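Local coordinates for putative drug/sodium antiporter (Escherichia coli, PDB 4Z3N), which belongs to the MATE transporters and is linked to transport of the genotoxin colibactin across the cell membrane, probably as an antiporter, at residues V225-F228 / I229-M233; H323-V326 / T327-L330. All blocks are in the same frame, centred on the assembly; numbering follows the deposited sequence.

Overall arrangement
From the N terminus, the chain reaches contact 1 first. Residues 225-233 lie at the C-terminal end of helix 209-232, which packs against helices 162-177 and 181-204. The chain is not modelled from 235 to 248. It resumes in helices 250-284 and 286-322, and contact 2 follows. There, residues 323-330 turn the chain from helix 286-322 into helix 326-358, near helices 28-56 and 458-467. Each contact is local and continuous, so neither closes a long loop. They follow in series and neither nest nor cross. The centres of contact 1 and contact 2 are about 32 Å apart. The nearest atoms of contact 1 and contact 2 are about 21 Å apart, so the two do not touch.

Contact 1 of 2, residues V225-F228 / I229-M233; sequences VAYF and IYTLM
Ile-229 looks back to Val-225 one turn earlier on the same helix. Ile-229 N donates to Val-225 O at 3.2 Å, and Ile-229 CG1 rests 3.5 Å from that oxygen. CG1 is beside the backbone N (chi1 -62°), and the chain runs on extended to CD1. Ile-229 CD1 then meets Val-225 CG1 at 4.4 Å, a loose apolar touch.

Phe-228 gives its carbonyl O to Leu-232 N, with an N-H...O angle of 149°. Leu-232 CB lies beside Phe-228 O at 3.1 Å. The Phe-228 ring makes no contact with 229-233; only its CB approaches, beside Ile-229 N.

Thr-231 meets Tyr-227. Thr-231 OG1 donates to Tyr-227 O at 3.0 Å, and the backbone N of Thr-231 donates to that same oxygen. The two donors reach Tyr-227 O from opposite faces of the carbonyl plane. OG1 lies anti to the carbonyl carbon of Thr-231, beside its backbone N (chi1 -71°), which points the hydroxyl back down the helix. Such a bond to the carbonyl four residues back is a common way for threonine to satisfy its hydroxyl within a helix. Thr-231 OG1 also lies 3.3 Å from Tyr-227 CE1, obliquely to the ring. Tyr-230 N completes the alpha-helical bonding with a bond to Ala-226 O.

These residues lie at the C-terminal end of helix 209-232, in a predicted transmembrane segment. Val-225 and Leu-232 pack on helix 162-177, and Tyr-227 reaches Lys-186 and Leu-190 on helix 181-204. Phe-228 and Thr-231 each touch both helices, Phe-228 at Phe-175, ring to ring, and Ala-187, Thr-231 at Phe-175 and Val-183.

Contact 2 of 2, residues H323-V326 / T327-L330; sequences HGNV and TRTL
Arg-328 packs across the side-chain amide of Asn-325 at the start of helix 326-358. Arg-328 CB sits 3.3 Å from Asn-325 OD1 and 3.5 Å from Asn-325 CG. From there the chain is extended through CG to NE. Arg-328 CD passes Asn-325 ND2 at 4.0 Å, and the aliphatic part runs obliquely over the amide. Beyond CD the side chain leaves Asn-325 behind. The guanidinium and amide planes stand 50° apart. NE hydrogen-bonds to Met-23 O and NH2 to Gly-26 O, which ties the start of this helix to the segment before helix 28-56, and the side chain also touches Leu-28 and Leu-31.

The backbone of Arg-328 is part of a helix cap. Asn-325 is the N-cap, and Asn-325 OD1 accepts from Arg-328 N at 3.1 Å. The N-H comes from above the carbonyl plane, 51° out of it. Asn-325 CG lies anti to the backbone N (chi1 -168°), which carries OD1 forward to Arg-328 N in the first turn. Just before it, Gly-324 takes positive phi and closes helix 286-322 in a Schellman motif.

Val-326 O takes two firm bonds, from Leu-330 N at 3.1 Å and from Thr-329 OG1 at 2.6 Å. The Thr-329 hydroxyl sits between its own backbone N and carbonyl carbon, facing this oxygen. It is also hydrogen-bonded to Tyr-395 OH. Thr-329 N makes a weak bond to Asn-325 O. The Val-326 side chain packs on Leu-460, Leu-461 and Asn-464 of helix 458-467.

Contact 1 of 2, residues V225-F228 / I229-M233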
loop_
_atom_site.group_PDB
_atom_site.type_symbol
_atom_site.label_atom_id
_atom_site.label_comp_id
_atom_site.label_asym_id
_atom_site.label_seq_id
_atom_site.Cartn_x
_atom_site.Cartn_y
_atom_site.Cartn_z
ATOM N N VAL A 225 13.074 -5.244 -12.450
ATOM C CA VAL A 225 12.757 -4.457 -13.635
ATOM C C VAL A 225 13.182 -5.195 -14.898
ATOM O O VAL A 225 12.438 -5.290 -15.879
ATOM C CB VAL A 225 13.449 -3.085 -13.581
ATOM C CG1 VAL A 225 13.260 -2.341 -14.876
ATOM C CG2 VAL A 225 12.906 -2.274 -12.424
ATOM N N ALA A 226 14.398 -5.720 -14.856
ATOM C CA ALA A 226 14.919 -6.543 -15.931
ATOM C C ALA A 226 14.009 -7.745 -16.209
ATOM O O ALA A 226 13.635 -7.996 -17.354
ATOM C CB ALA A 226 16.315 -7.003 -15.589
ATOM N N TYR A 227 13.655 -8.483 -15.162
ATOM C CA TYR A 227 12.795 -9.654 -15.301
ATOM C C TYR A 227 11.498 -9.336 -16.039
ATOM O O TYR A 227 11.044 -10.112 -16.886
ATOM C CB TYR A 227 12.462 -10.238 -13.930
ATOM C CG TYR A 227 11.815 -11.593 -14.001
ATOM C CD1 TYR A 227 10.457 -11.721 -14.242
ATOM C CD2 TYR A 227 12.564 -12.751 -13.834
ATOM C CE1 TYR A 227 9.858 -12.967 -14.321
ATOM C CE2 TYR A 227 11.973 -13.998 -13.904
ATOM C CZ TYR A 227 10.620 -14.097 -14.148
ATOM O OH TYR A 227 10.019 -15.328 -14.218
ATOM N N PHE A 228 10.903 -8.196 -15.701
ATOM C CA PHE A 228 9.637 -7.785 -16.286
ATOM C C PHE A 228 9.761 -7.553 -17.787
ATOM O O PHE A 228 8.992 -8.104 -18.579
ATOM C CB PHE A 228 9.125 -6.521 -15.604
ATOM C CG PHE A 228 8.468 -6.773 -14.280
ATOM C CD1 PHE A 228 7.789 -7.956 -14.045
ATOM C CD2 PHE A 228 8.524 -5.822 -13.268
ATOM C CE1 PHE A 228 7.179 -8.186 -12.812
ATOM C CE2 PHE A 228 7.916 -6.041 -12.046
ATOM C CZ PHE A 228 7.246 -7.226 -11.814
ATOM N N ILE A 229 10.732 -6.739 -18.175
ATOM C CA ILE A 229 10.909 -6.399 -19.575
ATOM C C ILE A 229 11.253 -7.629 -20.408
ATOM O O ILE A 229 10.711 -7.803 -21.503
ATOM C CB ILE A 229 11.990 -5.323 -19.759
ATOM C CG1 ILE A 229 11.579 -4.034 -19.034
ATOM C CG2 ILE A 229 12.224 -5.044 -21.243
ATOM C CD1 ILE A 229 12.562 -2.885 -19.227
ATOM N N TYR A 230 12.124 -8.497 -19.899
ATOM C CA TYR A 230 12.423 -9.724 -20.641
ATOM C C TYR A 230 11.176 -10.582 -20.787
ATOM O O TYR A 230 10.873 -11.030 -21.882
ATOM C CB TYR A 230 13.559 -10.518 -19.989
ATOM C CG TYR A 230 14.907 -9.864 -20.223
ATOM C CD1 TYR A 230 15.149 -9.124 -21.382
ATOM C CD2 TYR A 230 15.929 -9.953 -19.276
ATOM C CE1 TYR A 230 16.372 -8.504 -21.599
ATOM C CE2 TYR A 230 17.158 -9.333 -19.485
ATOM C CZ TYR A 230 17.369 -8.613 -20.649
ATOM O OH TYR A 230 18.580 -7.999 -20.866
ATOM N N THR A 231 10.449 -10.798 -19.696
ATOM C CA THR A 231 9.181 -11.519 -19.764
ATOM C C THR A 231 8.295 -10.875 -20.814
ATOM O O THR A 231 7.716 -11.540 -21.673
ATOM C CB THR A 231 8.439 -11.519 -18.410
ATOM O OG1 THR A 231 9.130 -12.354 -17.477
ATOM C CG2 THR A 231 7.015 -12.032 -18.571
ATOM N N LEU A 232 8.236 -9.556 -20.747
ATOM C CA LEU A 232 7.359 -8.755 -21.581
ATOM C C LEU A 232 7.749 -8.810 -23.061
ATOM O O LEU A 232 6.974 -8.421 -23.931
ATOM C CB LEU A 232 7.377 -7.321 -21.067
ATOM C CG LEU A 232 6.334 -6.327 -21.525
ATOM C CD1 LEU A 232 4.986 -7.011 -21.641
ATOM C CD2 LEU A 232 6.308 -5.216 -20.499
ATOM N N MET A 233 8.935 -9.330 -23.355
ATOM C CA MET A 233 9.355 -9.478 -24.746
ATOM C C MET A 233 8.947 -10.856 -25.272
ATOM O O MET A 233 9.472 -11.884 -24.851
ATOM C CB MET A 233 10.864 -9.254 -24.879
ATOM C CG MET A 233 11.255 -7.777 -24.784
ATOM S SD MET A 233 13.012 -7.362 -24.541
ATOM C CE MET A 233 12.989 -5.647 -25.084
#

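Contact 2 of 2, residues H323-V326 / T327-L330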
loop_
_atom_site.group_PDB
_atom_site.type_symbol
_atom_site.label_atom_id
_atom_site.label_comp_id
_atom_site.label_asym_id
_atom_site.label_seq_id
_atom_site.Cartn_x
_atom_site.Cartn_y
_atom_site.Cartn_z
ATOM N N HIS A 323 -16.078 -6.294 -19.740
ATOM C CA HIS A 323 -16.854 -7.313 -20.414
ATOM C C HIS A 323 -18.359 -7.079 -20.259
ATOM O O HIS A 323 -19.156 -7.796 -20.845
ATOM C CB HIS A 323 -16.467 -8.688 -19.865
ATOM C CG HIS A 323 -16.872 -9.837 -20.737
ATOM N ND1 HIS A 323 -18.172 -10.282 -20.829
ATOM C CD2 HIS A 323 -16.137 -10.661 -21.523
ATOM C CE1 HIS A 323 -18.226 -11.318 -21.645
ATOM N NE2 HIS A 323 -17.002 -11.571 -22.076
ATOM N N GLY A 324 -18.748 -6.086 -19.462
ATOM C CA GLY A 324 -20.150 -5.740 -19.308
ATOM C C GLY A 324 -20.915 -6.470 -18.209
ATOM O O GLY A 324 -22.103 -6.246 -18.050
ATOM N N ASN A 325 -20.250 -7.307 -17.411
ATOM C CA ASN A 325 -20.977 -8.063 -16.403
ATOM C C ASN A 325 -20.854 -7.401 -15.029
ATOM O O ASN A 325 -19.930 -7.697 -14.270
ATOM C CB ASN A 325 -20.430 -9.504 -16.371
ATOM C CG ASN A 325 -21.300 -10.477 -15.568
ATOM O OD1 ASN A 325 -22.069 -10.091 -14.668
ATOM N ND2 ASN A 325 -21.147 -11.770 -15.879
ATOM N N VAL A 326 -21.876 -6.615 -14.675
ATOM C CA VAL A 326 -21.864 -5.792 -13.473
ATOM C C VAL A 326 -22.174 -6.589 -12.216
ATOM O O VAL A 326 -21.630 -6.331 -11.158
ATOM C CB VAL A 326 -22.889 -4.646 -13.567
ATOM C CG1 VAL A 326 -22.911 -3.845 -12.262
ATOM C CG2 VAL A 326 -22.611 -3.774 -14.759
ATOM N N THR A 327 -23.088 -7.535 -12.360
ATOM C CA THR A 327 -23.510 -8.446 -11.307
ATOM C C THR A 327 -22.319 -9.222 -10.749
ATOM O O THR A 327 -22.151 -9.362 -9.523
ATOM C CB THR A 327 -24.580 -9.426 -11.855
ATOM O OG1 THR A 327 -25.872 -8.842 -11.689
ATOM C CG2 THR A 327 -24.542 -10.749 -11.134
ATOM N N ARG A 328 -21.496 -9.722 -11.667
ATOM C CA ARG A 328 -20.343 -10.506 -11.306
ATOM C C ARG A 328 -19.312 -9.638 -10.563
ATOM O O ARG A 328 -18.624 -10.133 -9.664
ATOM C CB ARG A 328 -19.741 -11.146 -12.556
ATOM C CG ARG A 328 -18.593 -12.100 -12.262
ATOM C CD ARG A 328 -18.282 -13.040 -13.419
ATOM N NE ARG A 328 -17.081 -13.834 -13.151
ATOM C CZ ARG A 328 -17.075 -14.972 -12.466
ATOM N NH1 ARG A 328 -18.207 -15.447 -11.972
ATOM N NH2 ARG A 328 -15.939 -15.627 -12.272
ATOM N N THR A 329 -19.220 -8.353 -10.924
ATOM C CA THR A 329 -18.277 -7.453 -10.257
ATOM C C THR A 329 -18.752 -7.237 -8.816
ATOM O O THR A 329 -17.942 -7.179 -7.890
ATOM C CB THR A 329 -18.102 -6.065 -10.988
ATOM O OG1 THR A 329 -19.288 -5.268 -10.864
ATOM C CG2 THR A 329 -17.767 -6.245 -12.460
ATOM N N LEU A 330 -20.066 -7.155 -8.633
ATOM C CA LEU A 330 -20.654 -7.048 -7.306
ATOM C C LEU A 330 -20.433 -8.324 -6.492
ATOM O O LEU A 330 -20.111 -8.254 -5.299
ATOM C CB LEU A 330 -22.150 -6.745 -7.402
ATOM C CG LEU A 330 -22.563 -5.319 -7.719
ATOM C CD1 LEU A 330 -24.074 -5.138 -7.492
ATOM C CD2 LEU A 330 -21.757 -4.324 -6.877
#